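Side-chain contacts in NADPH-dependent aldehyde reductase YqhD (Escherichia coli, PDB 4QGS), which reduces a broad range of short-chain aldehydes to the corresponding primary alcohols with NADPH, using one zinc ion per subunit: residues A[55-60]-A[188-193]; A[23-28]-A[251-256]; A[45-48]-A[52-55]. One frame throughout, in Å; residues are numbered along the deposited sequence.

The three contacts gather on one side of the chain, and none is wholly interior. Contact 3 is the most buried, tying strand 42-46 of the parallel sheet to helix 51-55 just after it. Contact 1 continues from it, since both hold Thr55, and joins helix 57-64 to the loop 188-193. That loop also touches contact 2, where Pro188 packs on Phe25 and Ala253, and there strand 22-25 meets helix 249-262 of the helical C-terminal half. Their chemistry differs: contact 1 has a hydrogen bond and a CH-pi contact, contact 2 has no hydrogen bond across it and sets a ring against a carbonyl oxygen, an alanine and a sulfur, and contact 3 pairs a valine with a lysine around one tyrosine.

Contact 1 (A[55-60]-A[188-193]); sequences TGVLDQ and PVYTYT
Thr55 meets Thr193 through a single methyl: CG2, anti to the carbonyl carbon of its own residue, comes to 3.9 Å from Thr193 OG1, where both threonines are exposed. Gly56 then turns the chain with positive phi and stands as N-cap of helix 57-64. One residue on, Val57 lays CG2 over one face of the Tyr190 ring, 4.0 Å from the ring centroid and 19° off its normal. This CH-pi contact is offset toward the CG and CD1 side of the ring. A helical turn later Gln60 reaches the other end of the tyrosine with an extended chain. Its OE1 lies at the ring edge, in the ring plane, and accepts a 2.6 Å hydrogen bond from Tyr190 OH. The hydroxyl approaches from above the carbonyl plane of the amide, which is turned 63° from the ring. The buried ring is thus gripped from the helix at one face and at its hydroxyl. Ile30 also touches it. Tyr190 and Thr193 both bind NADP(+), a cofactor absent from this crystal form, and the contact joins helix 57-64 to a loop of the cofactor site.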
loop_
_atom_site.group_PDB
_atom_site.type_symbol
_atom_site.label_atom_id
_atom_site.label_comp_id
_atom_site.label_asym_id
_atom_site.label_seq_id
_atom_site.Cartn_x
_atom_site.Cartn_y
_atom_site.Cartn_z
ATOM N N THR A 55 19.298 -11.446 3.305
ATOM C CA THR A 55 18.547 -11.894 4.470
ATOM C C THR A 55 18.433 -13.405 4.532
ATOM O O THR A 55 18.155 -13.973 5.588
ATOM C CB THR A 55 17.126 -11.325 4.473
ATOM O OG1 THR A 55 16.488 -11.675 3.236
ATOM C CG2 THR A 55 17.164 -9.811 4.608
ATOM N N GLY A 56 18.605 -14.051 3.386
ATOM C CA GLY A 56 18.437 -15.488 3.324
ATOM C C GLY A 56 17.053 -15.893 2.847
ATOM O O GLY A 56 16.780 -17.081 2.699
ATOM N N VAL A 57 16.181 -14.917 2.598
ATOM C CA VAL A 57 14.818 -15.231 2.149
ATOM C C VAL A 57 14.812 -15.868 0.761
ATOM O O VAL A 57 14.089 -16.842 0.520
ATOM C CB VAL A 57 13.911 -13.975 2.132
ATOM C CG1 VAL A 57 12.628 -14.243 1.338
ATOM C CG2 VAL A 57 13.564 -13.565 3.551
ATOM N N LEU A 58 15.601 -15.317 -0.153
ATOM C CA LEU A 58 15.677 -15.871 -1.498
ATOM C C LEU A 58 16.204 -17.302 -1.457
ATOM O O LEU A 58 15.720 -18.166 -2.192
ATOM C CB LEU A 58 16.559 -15.022 -2.402
ATOM C CG LEU A 58 16.649 -15.559 -3.830
ATOM C CD1 LEU A 58 15.264 -15.599 -4.491
ATOM C CD2 LEU A 58 17.637 -14.735 -4.643
ATOM N N ASP A 59 17.190 -17.552 -0.600
ATOM C CA ASP A 59 17.706 -18.910 -0.431
ATOM C C ASP A 59 16.627 -19.875 0.071
ATOM O O ASP A 59 16.608 -21.051 -0.318
ATOM C CB ASP A 59 18.904 -18.925 0.524
ATOM C CG ASP A 59 20.165 -18.345 -0.105
ATOM O OD1 ASP A 59 20.292 -18.347 -1.349
ATOM O OD2 ASP A 59 21.045 -17.900 0.658
ATOM N N GLN A 60 15.723 -19.392 0.925
ATOM C CA GLN A 60 14.631 -20.247 1.403
ATOM C C GLN A 60 13.665 -20.561 0.278
ATOM O O GLN A 60 13.149 -21.673 0.203
ATOM C CB GLN A 60 13.873 -19.613 2.577
ATOM C CG GLN A 60 14.643 -19.599 3.893
ATOM C CD GLN A 60 13.790 -19.189 5.085
ATOM O OE1 GLN A 60 12.563 -19.247 5.037
ATOM N NE2 GLN A 60 14.445 -18.771 6.163
ATOM N N PRO A 188 5.545 -13.625 9.090
ATOM C CA PRO A 188 5.957 -12.492 9.919
ATOM C C PRO A 188 7.452 -12.508 10.259
ATOM O O PRO A 188 8.054 -11.452 10.446
ATOM C CB PRO A 188 5.105 -12.666 11.176
ATOM C CG PRO A 188 3.848 -13.341 10.665
ATOM C CD PRO A 188 4.352 -14.304 9.626
ATOM N N VAL A 189 8.047 -13.693 10.320
ATOM C CA VAL A 189 9.481 -13.770 10.637
ATOM C C VAL A 189 10.325 -13.010 9.613
ATOM O O VAL A 189 11.354 -12.414 9.962
ATOM C CB VAL A 189 9.960 -15.233 10.724
ATOM C CG1 VAL A 189 11.508 -15.298 10.859
ATOM C CG2 VAL A 189 9.272 -15.933 11.883
ATOM N N TYR A 190 9.888 -12.998 8.353
ATOM C CA TYR A 190 10.607 -12.262 7.317
ATOM C C TYR A 190 10.566 -10.748 7.558
ATOM O O TYR A 190 11.344 -10.021 6.955
ATOM C CB TYR A 190 10.048 -12.552 5.921
ATOM C CG TYR A 190 10.179 -13.991 5.456
ATOM C CD1 TYR A 190 11.057 -14.874 6.078
ATOM C CD2 TYR A 190 9.415 -14.467 4.388
ATOM C CE1 TYR A 190 11.176 -16.189 5.650
ATOM C CE2 TYR A 190 9.536 -15.786 3.953
ATOM C CZ TYR A 190 10.411 -16.636 4.586
ATOM O OH TYR A 190 10.530 -17.947 4.166
ATOM N N THR A 191 9.669 -10.271 8.426
ATOM C CA THR A 191 9.611 -8.833 8.702
ATOM C C THR A 191 10.543 -8.415 9.845
ATOM O O THR A 191 10.723 -7.229 10.083
ATOM C CB THR A 191 8.168 -8.346 9.039
ATOM O OG1 THR A 191 7.783 -8.772 10.351
ATOM C CG2 THR A 191 7.172 -8.880 8.028
ATOM N N TYR A 192 11.141 -9.377 10.544
ATOM C CA TYR A 192 12.014 -9.050 11.681
ATOM C C TYR A 192 13.180 -8.140 11.299
ATOM O O TYR A 192 13.653 -7.351 12.118
ATOM C CB TYR A 192 12.602 -10.312 12.309
ATOM C CG TYR A 192 11.647 -11.229 13.030
ATOM C CD1 TYR A 192 10.273 -10.959 13.105
ATOM C CD2 TYR A 192 12.122 -12.383 13.642
ATOM C CE1 TYR A 192 9.412 -11.831 13.763
ATOM C CE2 TYR A 192 11.277 -13.242 14.299
ATOM C CZ TYR A 192 9.922 -12.970 14.365
ATOM O OH TYR A 192 9.110 -13.857 15.033
ATOM N N THR A 193 13.658 -8.274 10.066
ATOM C CA THR A 193 14.858 -7.552 9.634
ATOM C C THR A 193 14.580 -6.127 9.125
ATOM O O THR A 193 15.514 -5.362 8.862
ATOM C CB THR A 193 15.598 -8.335 8.525
ATOM O OG1 THR A 193 14.701 -8.572 7.430
ATOM C CG2 THR A 193 16.105 -9.655 9.061
#

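Contact 2 (A[23-28]-A[251-256]); sequences ILFGKG and VRANVM
Phe25 points the far end of its ring at the helix, with CZ 3.6 Å from the carbonyl oxygen of Ala253. That oxygen lies at the ring edge, near the ring plane, where the weakly positive ring hydrogens would suit it. The Ala253 side chain adds an apolar touch, its CB 4.2 Å from Phe25 CE2. On the CE1 side the thioether of Met256 arrives obliquely: SD is 4.3 Å from Phe25 CE1 and 5.2 Å from the ring centroid, 48° off the ring normal. This is a Met-aromatic contact in which the sulfur sits neither squarely over the face nor in the plane. Both partners reach out to make it, the phenylalanine with CG anti to its backbone N (chi1 -171°), the methionine with a side chain extended from CA to the sulfur.

The meeting joins strand 22-25, outermost in the parallel, Rossmann-like sheet of this chain's N-terminal half, to helix 249-262 of the all-helical C-terminal half, the two-domain plan of iron-containing alcohol dehydrogenases. Met256 lies next to the cofactor region, its side chain about 6 Å from that of Tyr190, which binds NADP(+).

In the next shell, Pro188 packs on both Phe25 and Ala253, and Leu186 of the neighbouring strand touches both Phe25 and Met256. The ring of Trp257 also meets that of Phe25, their planes about 60° apart. Backbone bonds from Leu24 and Gly26 tie strand 22-25 and the residue after it to strand 183-186. Beyond them Asp187 accepts from Gly28 N, and on the helix Thr260 OG1 bonds to Met256 O. Lys27, after the strand, makes a cation-pi contact with Tyr249 of the helix.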
loop_
_atom_site.group_PDB
_atom_site.type_symbol
_atom_site.label_atom_id
_atom_site.label_comp_id
_atom_site.label_asym_id
_atom_site.label_seq_id
_atom_site.Cartn_x
_atom_site.Cartn_y
_atom_site.Cartn_z
ATOM N N ILE A 23 -4.012 -16.949 0.716
ATOM C CA ILE A 23 -3.022 -16.500 1.696
ATOM C C ILE A 23 -2.422 -17.662 2.459
ATOM O O ILE A 23 -3.142 -18.421 3.114
ATOM C CB ILE A 23 -3.647 -15.529 2.709
ATOM C CG1 ILE A 23 -4.285 -14.334 1.983
ATOM C CG2 ILE A 23 -2.609 -15.065 3.715
ATOM C CD1 ILE A 23 -3.308 -13.496 1.218
ATOM N N LEU A 24 -1.104 -17.793 2.388
ATOM C CA LEU A 24 -0.393 -18.771 3.195
ATOM C C LEU A 24 0.327 -18.001 4.285
ATOM O O LEU A 24 1.341 -17.360 4.019
ATOM C CB LEU A 24 0.577 -19.586 2.339
ATOM C CG LEU A 24 -0.009 -20.302 1.110
ATOM C CD1 LEU A 24 1.080 -21.010 0.311
ATOM C CD2 LEU A 24 -1.099 -21.280 1.512
ATOM N N PHE A 25 -0.221 -18.022 5.493
ATOM C CA PHE A 25 0.268 -17.145 6.560
ATOM C C PHE A 25 0.967 -17.887 7.692
ATOM O O PHE A 25 0.523 -18.957 8.116
ATOM C CB PHE A 25 -0.905 -16.335 7.136
ATOM C CG PHE A 25 -0.485 -15.235 8.089
ATOM C CD1 PHE A 25 -0.394 -13.925 7.646
ATOM C CD2 PHE A 25 -0.200 -15.512 9.422
ATOM C CE1 PHE A 25 -0.013 -12.904 8.517
ATOM C CE2 PHE A 25 0.197 -14.495 10.295
ATOM C CZ PHE A 25 0.287 -13.197 9.841
ATOM N N GLY A 26 2.046 -17.301 8.204
ATOM C CA GLY A 26 2.609 -17.745 9.468
ATOM C C GLY A 26 4.071 -18.136 9.424
ATOM O O GLY A 26 4.676 -18.183 8.358
ATOM N N LYS A 27 4.622 -18.409 10.602
ATOM C CA LYS A 27 6.002 -18.854 10.750
ATOM C C LYS A 27 6.255 -20.109 9.932
ATOM O O LYS A 27 5.613 -21.150 10.147
ATOM C CB LYS A 27 6.321 -19.122 12.221
ATOM C CG LYS A 27 7.744 -19.605 12.447
ATOM C CD LYS A 27 7.974 -20.039 13.892
ATOM C CE LYS A 27 7.391 -19.041 14.880
ATOM N NZ LYS A 27 8.094 -19.059 16.198
ATOM N N GLY A 28 7.172 -20.000 8.980
ATOM C CA GLY A 28 7.523 -21.126 8.140
ATOM C C GLY A 28 6.488 -21.437 7.079
ATOM O O GLY A 28 6.496 -22.533 6.518
ATOM N N VAL A 251 3.426 -10.229 18.046
ATOM C CA VAL A 251 3.341 -8.807 17.712
ATOM C C VAL A 251 3.500 -8.588 16.219
ATOM O O VAL A 251 2.659 -7.923 15.592
ATOM C CB VAL A 251 4.405 -7.984 18.469
ATOM C CG1 VAL A 251 4.569 -6.598 17.840
ATOM C CG2 VAL A 251 4.019 -7.862 19.926
ATOM N N ARG A 252 4.558 -9.156 15.640
ATOM C CA ARG A 252 4.842 -8.953 14.211
ATOM C C ARG A 252 3.767 -9.596 13.336
ATOM O O ARG A 252 3.427 -9.084 12.267
ATOM C CB ARG A 252 6.227 -9.510 13.850
ATOM C CG ARG A 252 7.389 -8.854 14.603
ATOM C CD ARG A 252 7.318 -7.318 14.599
ATOM N NE ARG A 252 7.395 -6.728 13.267
ATOM C CZ ARG A 252 8.527 -6.352 12.679
ATOM N NH1 ARG A 252 9.692 -6.524 13.304
ATOM N NH2 ARG A 252 8.499 -5.803 11.474
ATOM N N ALA A 253 3.219 -10.706 13.813
ATOM C CA ALA A 253 2.125 -11.379 13.116
ATOM C C ALA A 253 0.861 -10.519 13.101
ATOM O O ALA A 253 0.212 -10.348 12.054
ATOM C CB ALA A 253 1.835 -12.747 13.765
ATOM N N ASN A 254 0.493 -9.979 14.260
ATOM C CA ASN A 254 -0.693 -9.127 14.322
ATOM C C ASN A 254 -0.530 -7.902 13.443
ATOM O O ASN A 254 -1.474 -7.479 12.783
ATOM C CB ASN A 254 -0.993 -8.697 15.758
ATOM C CG ASN A 254 -1.765 -9.748 16.524
ATOM O OD1 ASN A 254 -2.745 -10.293 16.020
ATOM N ND2 ASN A 254 -1.333 -10.032 17.746
ATOM N N VAL A 255 0.667 -7.319 13.417
ATOM C CA VAL A 255 0.841 -6.116 12.609
ATOM C C VAL A 255 0.780 -6.459 11.117
ATOM O O VAL A 255 0.129 -5.763 10.336
ATOM C CB VAL A 255 2.160 -5.394 12.963
ATOM C CG1 VAL A 255 2.416 -4.257 11.978
ATOM C CG2 VAL A 255 2.068 -4.876 14.380
ATOM N N MET A 256 1.401 -7.566 10.732
ATOM C CA MET A 256 1.418 -7.971 9.333
ATOM C C MET A 256 0.006 -8.292 8.827
ATOM O O MET A 256 -0.363 -7.928 7.705
ATOM C CB MET A 256 2.321 -9.184 9.131
ATOM C CG MET A 256 2.597 -9.505 7.673
ATOM S SD MET A 256 3.686 -10.947 7.519
ATOM C CE MET A 256 4.388 -10.658 5.902
#

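Contact 3 (A[45-48]-A[52-55]); sequences ITYG and VKKT
Tyr47 and Val52 form the close, buried half of this contact: Val52 CG2 packs 4.0 Å from Tyr47 CB and 4.2 Å from Tyr47 CG, so that the valine methyl touches the root of the tyrosine side chain. Both groups are directed at each other from their backbones. With CG of the tyrosine lodged between its backbone N and carbonyl carbon (chi1 55°), the ring lies off the N-terminal side of helix 51-55, its long direction across that of the helix, and the methyl meets it obliquely at the base.

At the far end of the ring the character changes. The exposed Lys53 leaves its backbone neither toward nor away from 45-48, but its extended chain runs back past the first turn toward the phenol oxygen, until CE lies 3.1 Å from Tyr47 OH and 3.7 Å from Tyr47 CZ. Its NZ ends 3.2 Å from Tyr47 OH. CE, the last methylene, is what lies against the phenol end, while the ammonium group stands on the outer side of the contact, where surrounding water would be expected to reach it.

Segment 45-48 lies on strand 42-46, and Val52 and Lys53 belong to helix 51-55; between them a glycine-rich turn with the NADP(+)-binding Gly49 leads to Ser51, also NADP(+)-binding, where the helix begins. Val52 also lies about 4 Å, side chain to side chain, from Thr149, another NADP(+)-binding residue. Leu58 of helix 57-64 touches Tyr47, Val52 and Lys53, and Glu72 of the neighbouring strand 69-73 touches the tyrosine.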
loop_
_atom_site.group_PDB
_atom_site.type_symbol
_atom_site.label_atom_id
_atom_site.label_comp_id
_atom_site.label_asym_id
_atom_site.label_seq_id
_atom_site.Cartn_x
_atom_site.Cartn_y
_atom_site.Cartn_z
ATOM N N ILE A 45 11.613 -16.395 -10.801
ATOM C CA ILE A 45 11.629 -15.674 -9.536
ATOM C C ILE A 45 12.092 -14.237 -9.772
ATOM O O ILE A 45 13.180 -14.016 -10.285
ATOM C CB ILE A 45 12.572 -16.337 -8.529
ATOM C CG1 ILE A 45 12.111 -17.756 -8.217
ATOM C CG2 ILE A 45 12.693 -15.485 -7.251
ATOM C CD1 ILE A 45 12.982 -18.434 -7.166
ATOM N N THR A 46 11.258 -13.271 -9.409
ATOM C CA THR A 46 11.611 -11.867 -9.582
ATOM C C THR A 46 11.900 -11.218 -8.235
ATOM O O THR A 46 11.283 -11.558 -7.228
ATOM C CB THR A 46 10.491 -11.098 -10.287
ATOM O OG1 THR A 46 9.302 -11.187 -9.500
ATOM C CG2 THR A 46 10.217 -11.682 -11.666
ATOM N N TYR A 47 12.845 -10.286 -8.203
ATOM C CA TYR A 47 13.094 -9.551 -6.969
ATOM C C TYR A 47 13.683 -8.171 -7.236
ATOM O O TYR A 47 13.902 -7.787 -8.388
ATOM C CB TYR A 47 14.008 -10.337 -6.036
ATOM C CG TYR A 47 15.329 -10.763 -6.638
ATOM C CD1 TYR A 47 16.448 -9.941 -6.564
ATOM C CD2 TYR A 47 15.465 -11.996 -7.261
ATOM C CE1 TYR A 47 17.661 -10.335 -7.108
ATOM C CE2 TYR A 47 16.668 -12.396 -7.804
ATOM C CZ TYR A 47 17.761 -11.564 -7.726
ATOM O OH TYR A 47 18.961 -11.963 -8.270
ATOM N N GLY A 48 13.928 -7.437 -6.157
ATOM C CA GLY A 48 14.276 -6.033 -6.252
ATOM C C GLY A 48 15.765 -5.776 -6.199
ATOM O O GLY A 48 16.514 -6.251 -7.053
ATOM N N VAL A 52 16.911 -9.395 -0.383
ATOM C CA VAL A 52 16.365 -10.727 -0.110
ATOM C C VAL A 52 17.447 -11.791 -0.243
ATOM O O VAL A 52 17.339 -12.879 0.324
ATOM C CB VAL A 52 15.173 -11.086 -1.042
ATOM C CG1 VAL A 52 14.022 -10.111 -0.836
ATOM C CG2 VAL A 52 15.607 -11.111 -2.504
ATOM N N LYS A 53 18.502 -11.476 -0.986
ATOM C CA LYS A 53 19.663 -12.350 -1.023
ATOM C C LYS A 53 20.377 -12.315 0.320
ATOM O O LYS A 53 20.710 -13.359 0.885
ATOM C CB LYS A 53 20.616 -11.949 -2.146
ATOM C CG LYS A 53 20.083 -12.281 -3.519
ATOM C CD LYS A 53 21.180 -12.259 -4.561
ATOM C CE LYS A 53 20.703 -12.902 -5.851
ATOM N NZ LYS A 53 21.739 -12.847 -6.916
ATOM N N LYS A 54 20.586 -11.105 0.832
ATOM C CA LYS A 54 21.328 -10.901 2.072
ATOM C C LYS A 54 20.628 -11.475 3.300
ATOM O O LYS A 54 21.277 -11.956 4.226
ATOM C CB LYS A 54 21.593 -9.403 2.281
ATOM C CG LYS A 54 22.451 -9.092 3.504
ATOM C CD LYS A 54 22.584 -7.593 3.737
ATOM C CE LYS A 54 24.042 -7.156 3.672
ATOM N NZ LYS A 54 24.295 -5.937 4.491
ATOM N N THR A 55 19.298 -11.446 3.305
ATOM C CA THR A 55 18.547 -11.894 4.470
ATOM C C THR A 55 18.433 -13.405 4.532
ATOM O O THR A 55 18.155 -13.973 5.588
ATOM C CB THR A 55 17.126 -11.325 4.473
ATOM O OG1 THR A 55 16.488 -11.675 3.236
ATOM C CG2 THR A 55 17.164 -9.811 4.608
#